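Long-range contacts in TsrD (Streptomyces laurentii, PDB 5X7L), which is a small alpha+beta protein of the SnoaL-like polyketide cyclase family, built on the NTF2-like fold and found as a dimer: residues B[64-69]-B[80-85]; B[104-109]-B[122-127]; B[13-18]-B[28-33]. One frame throughout, in Å; residues are numbered along the deposited sequence.

Contact 1 (B[64-69]-B[80-85])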
loop_
_atom_site.group_PDB
_atom_site.type_symbol
_atom_site.label_atom_id
_atom_site.label_comp_id
_atom_site.label_asym_id
_atom_site.label_seq_id
_atom_site.Cartn_x
_atom_site.Cartn_y
_atom_site.Cartn_z
ATOM N N LEU B 64 -13.965 0.633 16.341
ATOM C CA LEU B 64 -13.356 0.736 15.026
ATOM C C LEU B 64 -13.073 2.195 14.693
ATOM O O LEU B 64 -13.928 3.064 14.884
ATOM C CB LEU B 64 -14.266 0.117 13.963
ATOM C CG LEU B 64 -13.683 -0.024 12.552
ATOM C CD1 LEU B 64 -14.326 -1.202 11.841
ATOM C CD2 LEU B 64 -13.858 1.248 11.729
ATOM N N SER B 65 -11.867 2.458 14.203
ATOM C CA SER B 65 -11.522 3.778 13.696
ATOM C C SER B 65 -10.782 3.659 12.374
ATOM O O SER B 65 -9.807 2.913 12.260
ATOM C CB SER B 65 -10.668 4.549 14.704
ATOM O OG SER B 65 -10.304 5.820 14.191
ATOM N N LEU B 66 -11.258 4.401 11.382
ATOM C CA LEU B 66 -10.605 4.486 10.085
ATOM C C LEU B 66 -10.380 5.955 9.791
ATOM O O LEU B 66 -11.338 6.729 9.705
ATOM C CB LEU B 66 -11.463 3.842 8.993
ATOM C CG LEU B 66 -10.832 3.753 7.599
ATOM C CD1 LEU B 66 -9.620 2.832 7.610
ATOM C CD2 LEU B 66 -11.860 3.286 6.578
ATOM N N THR B 67 -9.117 6.345 9.667
ATOM C CA THR B 67 -8.780 7.746 9.461
ATOM C C THR B 67 -7.913 7.924 8.224
ATOM O O THR B 67 -7.175 7.021 7.822
ATOM C CB THR B 67 -8.077 8.343 10.692
ATOM O OG1 THR B 67 -6.927 7.558 11.012
ATOM C CG2 THR B 67 -9.027 8.370 11.888
ATOM N N LEU B 68 -8.040 9.099 7.619
ATOM C CA LEU B 68 -7.360 9.426 6.379
ATOM C C LEU B 68 -6.064 10.181 6.657
ATOM O O LEU B 68 -6.085 11.295 7.181
ATOM C CB LEU B 68 -8.283 10.257 5.492
ATOM C CG LEU B 68 -7.784 10.580 4.086
ATOM C CD1 LEU B 68 -7.552 9.322 3.269
ATOM C CD2 LEU B 68 -8.792 11.484 3.400
ATOM N N ASP B 69 -4.942 9.559 6.314
ATOM C CA ASP B 69 -3.624 10.156 6.518
ATOM C C ASP B 69 -3.188 11.010 5.338
ATOM O O ASP B 69 -2.507 12.018 5.516
ATOM C CB ASP B 69 -2.584 9.066 6.763
ATOM C CG ASP B 69 -2.864 8.271 8.015
ATOM O OD1 ASP B 69 -2.985 8.886 9.094
ATOM O OD2 ASP B 69 -2.966 7.030 7.920
ATOM N N ALA B 80 -5.873 6.747 -1.240
ATOM C CA ALA B 80 -6.103 7.061 0.165
ATOM C C ALA B 80 -5.165 6.244 1.043
ATOM O O ALA B 80 -5.226 5.013 1.045
ATOM C CB ALA B 80 -7.554 6.784 0.536
ATOM N N ARG B 81 -4.285 6.930 1.767
ATOM C CA ARG B 81 -3.484 6.288 2.800
ATOM C C ARG B 81 -4.228 6.454 4.115
ATOM O O ARG B 81 -4.586 7.573 4.489
ATOM C CB ARG B 81 -2.087 6.903 2.892
ATOM C CG ARG B 81 -1.223 6.248 3.960
ATOM C CD ARG B 81 0.245 6.596 3.836
ATOM N NE ARG B 81 0.528 8.010 4.070
ATOM C CZ ARG B 81 0.710 8.562 5.268
ATOM N NH1 ARG B 81 0.614 7.830 6.375
ATOM N NH2 ARG B 81 0.986 9.859 5.364
HETATM N N MSE B 82 -4.466 5.344 4.811
HETATM C CA MSE B 82 -5.334 5.339 5.984
HETATM C C MSE B 82 -4.732 4.547 7.124
HETATM O O MSE B 82 -3.802 3.755 6.934
HETATM C CB MSE B 82 -6.704 4.761 5.614
HETATM C CG MSE B 82 -7.458 5.658 4.637
HETATM SE SE MSE B 82 -9.099 4.853 3.956
HETATM C CE MSE B 82 -8.278 3.660 2.655
ATOM N N THR B 83 -5.273 4.785 8.316
ATOM C CA THR B 83 -4.940 4.032 9.517
ATOM C C THR B 83 -6.219 3.377 10.033
ATOM O O THR B 83 -7.252 4.035 10.164
ATOM C CB THR B 83 -4.325 4.938 10.599
ATOM O OG1 THR B 83 -3.093 5.479 10.114
ATOM C CG2 THR B 83 -4.047 4.152 11.871
ATOM N N PHE B 84 -6.128 2.084 10.328
ATOM C CA PHE B 84 -7.265 1.254 10.715
ATOM C C PHE B 84 -6.971 0.660 12.086
ATOM O O PHE B 84 -5.965 -0.034 12.258
ATOM C CB PHE B 84 -7.453 0.163 9.659
ATOM C CG PHE B 84 -8.558 -0.814 9.947
ATOM C CD1 PHE B 84 -9.847 -0.382 10.215
ATOM C CD2 PHE B 84 -8.314 -2.180 9.879
ATOM C CE1 PHE B 84 -10.862 -1.296 10.446
ATOM C CE2 PHE B 84 -9.324 -3.097 10.107
ATOM C CZ PHE B 84 -10.599 -2.655 10.393
ATOM N N SER B 85 -7.825 0.950 13.063
ATOM C CA SER B 85 -7.579 0.507 14.432
ATOM C C SER B 85 -8.868 0.080 15.115
ATOM O O SER B 85 -9.968 0.377 14.646
ATOM C CB SER B 85 -6.898 1.611 15.248
ATOM O OG SER B 85 -7.747 2.735 15.398
HETATM O O HOH W 1 -7.548 4.750 13.028
HETATM O O HOH W 2 -0.686 5.315 7.117
#
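Ser65 pairs with Ser85 and Thr67 with Thr83 as the hydrogen-bonded pairs of an antiparallel hairpin, each closed by two reciprocal N-H...O bonds; Asp69 N adds a shorter one, 2.7 Å to Arg81 O. The backbones of strands 64-69 and 80-85 thus carry most of the polar contact. Leu66 faces Phe84, and Leu68 faces Met82, as non-hydrogen-bonded pairs, where CA-H...O contacts such as Leu66 CA to Thr83 O fill in.

The face bearing Ser65, Thr67, Thr83 and Ser85 is hydrophilic. Thr83 OG1 donates to the syn lone pair of Asp69 OD2 at 2.7 Å, reaching it because it stands beside its own backbone N (chi1 -63°), with CG2 anti to that N. One water touches the hydroxyls of both Ser65 and Ser85 and donates to Thr83 O at 3.0 Å. Asp69 and Arg81 form a long, purely electrostatic salt bridge, OD2 to NH1 4.0 Å: no N-H of the guanidinium points at the carboxylate oxygen, which stands off its plane, while Asp69 CB sits over one face of that group, toward its rim. A second water accepts from Arg81 NH1 and lies 3.0 Å from Asp69 OD2, bridging the two groups.

On the other face the contacts are apolar. Leu64 CD1 meets the edge of the Phe84 ring, 3.7 Å from CE1 and in its plane. Leu66 CD1 rests between Phe84 CB and Met82 CB, and Leu68 CD1 touches Ala80 CB at 3.7 Å.

Helix 6-22 covers this apolar face, Leu17 lying on Leu66 and Leu68, and Trp57 of helix 47-60 meets Phe84 edge to face. Strand 101-113 continues the sheet beyond 80-85, while Arg81 makes a cation-pi contact with Trp121 of the second subunit.

Contact 2 (B[104-109]-B[122-127]). With IPA (isopropyl alcohol), chain G.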
loop_
_atom_site.group_PDB
_atom_site.type_symbol
_atom_site.label_atom_id
_atom_site.label_comp_id
_atom_site.label_asym_id
_atom_site.label_seq_id
_atom_site.Cartn_x
_atom_site.Cartn_y
_atom_site.Cartn_z
ATOM N N VAL B 104 -3.146 -0.567 12.189
ATOM C CA VAL B 104 -2.333 -0.853 11.010
ATOM C C VAL B 104 -2.598 0.144 9.898
ATOM O O VAL B 104 -3.679 0.728 9.800
ATOM C CB VAL B 104 -2.571 -2.282 10.464
ATOM C CG1 VAL B 104 -2.077 -3.317 11.460
ATOM C CG2 VAL B 104 -4.039 -2.507 10.122
ATOM N N GLY B 105 -1.599 0.313 9.043
ATOM C CA GLY B 105 -1.728 1.175 7.887
ATOM C C GLY B 105 -2.199 0.416 6.663
ATOM O O GLY B 105 -2.007 -0.800 6.536
ATOM N N LEU B 106 -2.826 1.149 5.753
ATOM C CA LEU B 106 -3.214 0.608 4.461
ATOM C C LEU B 106 -3.178 1.729 3.439
ATOM O O LEU B 106 -3.237 2.913 3.794
ATOM C CB LEU B 106 -4.607 -0.032 4.530
ATOM C CG LEU B 106 -5.769 0.904 4.893
ATOM C CD1 LEU B 106 -7.058 0.511 4.178
ATOM C CD2 LEU B 106 -5.991 1.011 6.395
ATOM N N ILE B 107 -3.054 1.347 2.175
ATOM C CA ILE B 107 -3.191 2.283 1.071
ATOM C C ILE B 107 -4.138 1.661 0.053
ATOM O O ILE B 107 -3.910 0.539 -0.402
ATOM C CB ILE B 107 -1.842 2.616 0.405
ATOM C CG1 ILE B 107 -0.867 3.204 1.430
ATOM C CG2 ILE B 107 -2.061 3.577 -0.759
ATOM C CD1 ILE B 107 0.552 3.365 0.918
ATOM N N ASP B 108 -5.203 2.391 -0.281
ATOM C CA ASP B 108 -6.154 1.991 -1.318
ATOM C C ASP B 108 -6.022 2.911 -2.518
ATOM O O ASP B 108 -5.991 4.133 -2.363
ATOM C CB ASP B 108 -7.602 2.092 -0.822
ATOM C CG ASP B 108 -7.963 1.041 0.208
ATOM O OD1 ASP B 108 -7.136 0.165 0.529
ATOM O OD2 ASP B 108 -9.106 1.101 0.703
ATOM N N ILE B 109 -5.967 2.319 -3.707
ATOM C CA ILE B 109 -6.069 3.066 -4.952
ATOM C C ILE B 109 -7.423 2.746 -5.561
ATOM O O ILE B 109 -7.712 1.587 -5.845
ATOM C CB ILE B 109 -4.949 2.699 -5.941
ATOM C CG1 ILE B 109 -3.580 2.961 -5.306
ATOM C CG2 ILE B 109 -5.115 3.479 -7.240
ATOM C CD1 ILE B 109 -2.410 2.505 -6.146
ATOM N N ASP B 122 -5.106 -2.513 -3.386
ATOM C CA ASP B 122 -4.697 -2.078 -2.058
ATOM C C ASP B 122 -3.522 -2.868 -1.514
ATOM O O ASP B 122 -3.191 -3.943 -2.016
ATOM C CB ASP B 122 -5.874 -2.186 -1.089
ATOM C CG ASP B 122 -6.252 -3.617 -0.800
ATOM O OD1 ASP B 122 -6.742 -4.301 -1.721
ATOM O OD2 ASP B 122 -6.058 -4.061 0.349
ATOM N N GLU B 123 -2.890 -2.298 -0.492
ATOM C CA GLU B 123 -1.977 -3.028 0.375
ATOM C C GLU B 123 -2.250 -2.602 1.813
ATOM O O GLU B 123 -2.455 -1.418 2.092
ATOM C CB GLU B 123 -0.512 -2.758 0.028
ATOM C CG GLU B 123 -0.088 -3.135 -1.383
ATOM C CD GLU B 123 -0.113 -4.626 -1.672
ATOM O OE1 GLU B 123 -0.278 -5.448 -0.746
ATOM O OE2 GLU B 123 0.039 -4.978 -2.856
HETATM N N MSE B 124 -2.267 -3.577 2.715
HETATM C CA MSE B 124 -2.450 -3.343 4.148
HETATM C C MSE B 124 -1.336 -4.067 4.871
HETATM O O MSE B 124 -0.850 -5.093 4.391
HETATM C CB MSE B 124 -3.829 -3.845 4.608
HETATM C CG MSE B 124 -4.008 -3.863 6.130
HETATM SE SE MSE B 124 -5.761 -4.523 6.717
HETATM C CE MSE B 124 -6.609 -2.799 6.485
ATOM N N ASP B 125 -0.931 -3.547 6.027
ATOM C CA ASP B 125 0.098 -4.192 6.843
ATOM C C ASP B 125 -0.465 -5.423 7.567
ATOM O O ASP B 125 -0.657 -5.414 8.788
ATOM C CB ASP B 125 0.670 -3.180 7.842
ATOM C CG ASP B 125 1.810 -3.738 8.677
ATOM O OD1 ASP B 125 2.370 -4.798 8.319
ATOM O OD2 ASP B 125 2.143 -3.103 9.701
ATOM N N LEU B 126 -0.728 -6.483 6.805
ATOM C CA LEU B 126 -1.298 -7.700 7.379
ATOM C C LEU B 126 -0.309 -8.434 8.274
ATOM O O LEU B 126 -0.713 -9.072 9.243
ATOM C CB LEU B 126 -1.807 -8.640 6.284
ATOM C CG LEU B 126 -2.992 -8.123 5.465
ATOM C CD1 LEU B 126 -3.468 -9.200 4.504
ATOM C CD2 LEU B 126 -4.135 -7.668 6.357
ATOM N N LEU B 127 0.982 -8.348 7.965
ATOM C CA LEU B 127 1.990 -8.944 8.839
ATOM C C LEU B 127 1.928 -8.289 10.219
ATOM O O LEU B 127 1.947 -8.973 11.243
ATOM C CB LEU B 127 3.394 -8.807 8.243
ATOM C CG LEU B 127 4.521 -9.453 9.063
ATOM C CD1 LEU B 127 4.319 -10.957 9.217
ATOM C CD2 LEU B 127 5.872 -9.160 8.429
HETATM C C1 IPA G . -11.476 -0.880 -0.302
HETATM C C2 IPA G . -11.186 -1.602 1.007
HETATM C C3 IPA G . -10.394 -2.878 0.753
HETATM O O2 IPA G . -10.430 -0.751 1.863
HETATM O O HOH W 3 0.969 -0.672 10.016
HETATM O O HOH W 4 -6.612 -2.148 2.318
#
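Leu106 and Met124 face each other in an antiparallel strand pairing, the second hairpin of the curved sheet of this NTF2-like fold, at the point where strand 116-124 gives way to helix 126-132. The strand axes run at 178°, almost exactly antiparallel. Ile107 and Glu123 form the hydrogen-bonded pair, with Ile107 N to Glu123 O at 2.8 Å and a return bond from Glu123 N; beyond the last strand residue, Asp125 N still reaches Gly105 O at 3.0 Å.

Leu106 and the selenomethionine Met124 lie side by side. Bending at chi3 (-84°) brings Met124 CE back against Leu106, 3.9 Å from CD2.

Further along the same face stand two acids, Asp108 and Asp122, their carboxylate planes nearly perpendicular. Asp108 OD1 approaches Asp122 CB and stays 4.4 Å from Asp122 OD2. A single water donates to both of these oxygens, which probably eases the repulsion between like charges. The other oxygen, Asp108 OD2, accepts a 2.6 Å hydrogen bond from isopropyl alcohol O2; the alcohol, probably from the crystallisation liquor, may mark a pocket at this end of the face.

At the opposite end, Asp125 centres an inverse gamma turn and occupies the N-cap position: OD1 accepts from Gly128 N. Its OD2 accepts a hydrogen bond from a water that in turn accepts from Gly105 N.

Strand 77-88 flanks 104-109 on its other edge, with Met82 and Phe84 against Leu106. Helix 126-132 packs Leu129 on Val104, and the second subunit meets this hairpin, its Gly105 against Glu123.

Contact 3 (B[13-18]-B[28-33])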
loop_
_atom_site.group_PDB
_atom_site.type_symbol
_atom_site.label_atom_id
_atom_site.label_comp_id
_atom_site.label_asym_id
_atom_site.label_seq_id
_atom_site.Cartn_x
_atom_site.Cartn_y
_atom_site.Cartn_z
HETATM N N MSE B 13 -14.528 10.338 -0.223
HETATM C CA MSE B 13 -13.750 9.769 0.874
HETATM C C MSE B 13 -14.422 9.973 2.213
HETATM O O MSE B 13 -14.351 9.098 3.070
HETATM C CB MSE B 13 -12.343 10.359 0.920
HETATM C CG MSE B 13 -11.448 9.864 -0.208
HETATM SE SE MSE B 13 -11.302 7.911 -0.293
HETATM C CE MSE B 13 -10.906 7.535 1.586
ATOM N N GLU B 14 -15.083 11.112 2.412
ATOM C CA GLU B 14 -15.799 11.342 3.670
ATOM C C GLU B 14 -16.887 10.286 3.867
ATOM O O GLU B 14 -17.058 9.751 4.963
ATOM C CB GLU B 14 -16.400 12.749 3.718
ATOM C CG GLU B 14 -15.363 13.849 3.874
ATOM N N HIS B 15 -17.609 9.972 2.797
ATOM C CA HIS B 15 -18.616 8.919 2.863
ATOM C C HIS B 15 -17.994 7.549 3.103
ATOM O O HIS B 15 -18.522 6.757 3.880
ATOM C CB HIS B 15 -19.457 8.891 1.590
ATOM C CG HIS B 15 -20.487 9.972 1.531
ATOM N ND1 HIS B 15 -21.582 9.998 2.366
ATOM C CD2 HIS B 15 -20.595 11.062 0.736
ATOM C CE1 HIS B 15 -22.323 11.056 2.088
ATOM N NE2 HIS B 15 -21.745 11.719 1.103
ATOM N N PHE B 16 -16.878 7.271 2.435
ATOM C CA PHE B 16 -16.198 5.989 2.601
ATOM C C PHE B 16 -15.801 5.786 4.064
ATOM O O PHE B 16 -16.084 4.748 4.661
ATOM C CB PHE B 16 -14.970 5.914 1.690
ATOM C CG PHE B 16 -14.256 4.593 1.735
ATOM C CD1 PHE B 16 -14.703 3.524 0.970
ATOM C CD2 PHE B 16 -13.136 4.418 2.533
ATOM C CE1 PHE B 16 -14.044 2.305 1.004
ATOM C CE2 PHE B 16 -12.476 3.204 2.572
ATOM C CZ PHE B 16 -12.930 2.145 1.807
ATOM N N LEU B 17 -15.163 6.796 4.647
ATOM C CA LEU B 17 -14.734 6.724 6.040
ATOM C C LEU B 17 -15.925 6.558 6.981
ATOM O O LEU B 17 -15.872 5.764 7.924
ATOM C CB LEU B 17 -13.938 7.970 6.424
ATOM C CG LEU B 17 -12.628 8.203 5.663
ATOM C CD1 LEU B 17 -12.117 9.605 5.949
ATOM C CD2 LEU B 17 -11.575 7.158 6.008
ATOM N N ALA B 18 -16.999 7.301 6.720
ATOM C CA ALA B 18 -18.181 7.265 7.580
ATOM C C ALA B 18 -18.850 5.887 7.577
ATOM O O ALA B 18 -19.387 5.457 8.595
ATOM C CB ALA B 18 -19.175 8.338 7.166
ATOM N N LEU B 28 -21.931 3.975 1.711
ATOM C CA LEU B 28 -21.320 3.439 0.496
ATOM C C LEU B 28 -22.106 3.795 -0.760
ATOM O O LEU B 28 -21.542 3.847 -1.850
ATOM C CB LEU B 28 -21.163 1.921 0.581
ATOM C CG LEU B 28 -20.259 1.418 1.705
ATOM C CD1 LEU B 28 -20.162 -0.096 1.636
ATOM C CD2 LEU B 28 -18.872 2.050 1.637
ATOM N N ASP B 29 -23.402 4.041 -0.623
ATOM C CA ASP B 29 -24.203 4.396 -1.789
ATOM C C ASP B 29 -23.778 5.739 -2.367
ATOM O O ASP B 29 -24.053 6.036 -3.528
ATOM C CB ASP B 29 -25.685 4.403 -1.431
ATOM C CG ASP B 29 -26.180 3.027 -1.068
ATOM O OD1 ASP B 29 -25.954 2.093 -1.868
ATOM O OD2 ASP B 29 -26.762 2.863 0.024
ATOM N N HIS B 30 -23.095 6.540 -1.556
ATOM C CA HIS B 30 -22.656 7.862 -1.974
ATOM C C HIS B 30 -21.199 7.909 -2.411
ATOM O O HIS B 30 -20.711 8.970 -2.787
ATOM C CB HIS B 30 -22.911 8.857 -0.845
ATOM C CG HIS B 30 -24.341 8.894 -0.421
ATOM N ND1 HIS B 30 -25.272 9.712 -1.023
ATOM C CD2 HIS B 30 -25.017 8.168 0.501
ATOM C CE1 HIS B 30 -26.454 9.511 -0.468
ATOM N NE2 HIS B 30 -26.328 8.576 0.455
ATOM N N CYS B 31 -20.508 6.772 -2.381
ATOM C CA CYS B 31 -19.125 6.741 -2.864
ATOM C C CYS B 31 -18.745 5.538 -3.726
ATOM O O CYS B 31 -17.752 5.619 -4.442
ATOM C CB CYS B 31 -18.136 6.861 -1.699
ATOM S SG CYS B 31 -18.236 5.547 -0.470
ATOM N N LEU B 32 -19.505 4.442 -3.659
ATOM C CA LEU B 32 -19.193 3.250 -4.451
ATOM C C LEU B 32 -20.192 3.018 -5.570
ATOM O O LEU B 32 -21.396 3.211 -5.406
ATOM C CB LEU B 32 -19.145 1.997 -3.579
ATOM C CG LEU B 32 -18.216 1.997 -2.365
ATOM C CD1 LEU B 32 -18.132 0.595 -1.797
ATOM C CD2 LEU B 32 -16.824 2.520 -2.685
ATOM N N HIS B 33 -19.667 2.571 -6.703
ATOM C CA HIS B 33 -20.476 2.200 -7.853
ATOM C C HIS B 33 -21.359 0.995 -7.515
ATOM O O HIS B 33 -20.887 0.050 -6.884
ATOM C CB HIS B 33 -19.555 1.855 -9.021
ATOM C CG HIS B 33 -20.200 1.989 -10.362
ATOM N ND1 HIS B 33 -21.120 1.084 -10.838
ATOM C CD2 HIS B 33 -20.046 2.916 -11.333
ATOM C CE1 HIS B 33 -21.514 1.451 -12.043
ATOM N NE2 HIS B 33 -20.875 2.560 -12.369
#
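His15 loses more surface than any other residue of this contact, followed by Phe16 and Cys31; part of helix 6-22 here meets the compact bend 28-33. The imidazole of His15 presents a face to His30. His30 CB stands almost exactly over the ring centre, 3.5 Å from the centroid and only 4° off the normal, a CH-pi contact in which CB is nearly equidistant from all five ring atoms. The His30 ring follows as an offset stack, centroids 4.8 Å apart and planes at 21°. A third histidine, His27, fixes the rotation of the His15 ring through a hydrogen bond between the two ND1 atoms.

Phe16 turns into the interior. With CG anti to the backbone N (chi1 -176°), its ring extends from the helix toward the sheet, and Leu32 CD2 comes to the ring edge, 4.3 Å from CD1. Leu28 CD2 approaches the same CD1 more loosely. Outside the two segments, Phe110 meets the ring edge to face and Met50 of helix 47-60 packs on it.

Cys31 fits between His15 and Phe16. Its sulfur lies 3.6 Å from Phe16 N and 3.9 Å from Phe16 CB, near the plane of the phenyl ring, while Cys31 CB faces His15 CB. The bend that presents Cys31 is tightened from within by Leu28 O, which accepts from both Cys31 N and Leu32 N.

Dispersion and pi contacts therefore bind helix to bend, with a graded character: imidazoles toward the outer side, sulfur in the middle, phenyl and leucine inside. With no hydrogen bond between the two segments, their fit rests on the CH-pi contact, the offset imidazole stack and apolar contact, and so on matching shapes more than on paired polar groups.

How the contacts relate
From the N terminus, contact 3 comes first, folding the bend 28-33 back on helix 6-22. After helix 47-60 the chain enters the sheet, where contact 1 closes the hairpin of strands 61-74 and 77-88; contact 2 then closes that of strands 101-113 and 116-124. The three loops follow in series, none nested or crossed. Strands 77-88 and 101-113 join the hairpins: Phe84 N lies 2.8 Å from Val104 O, probably a hydrogen bond. Segment 13-18 of helix 6-22 packs on the sheet through Met13 and Leu17, against Ala80, Leu66, Leu68 and Met82. Contacts 2 and 3 approach each other at Asp108 and Phe16, near bound isopropyl alcohol.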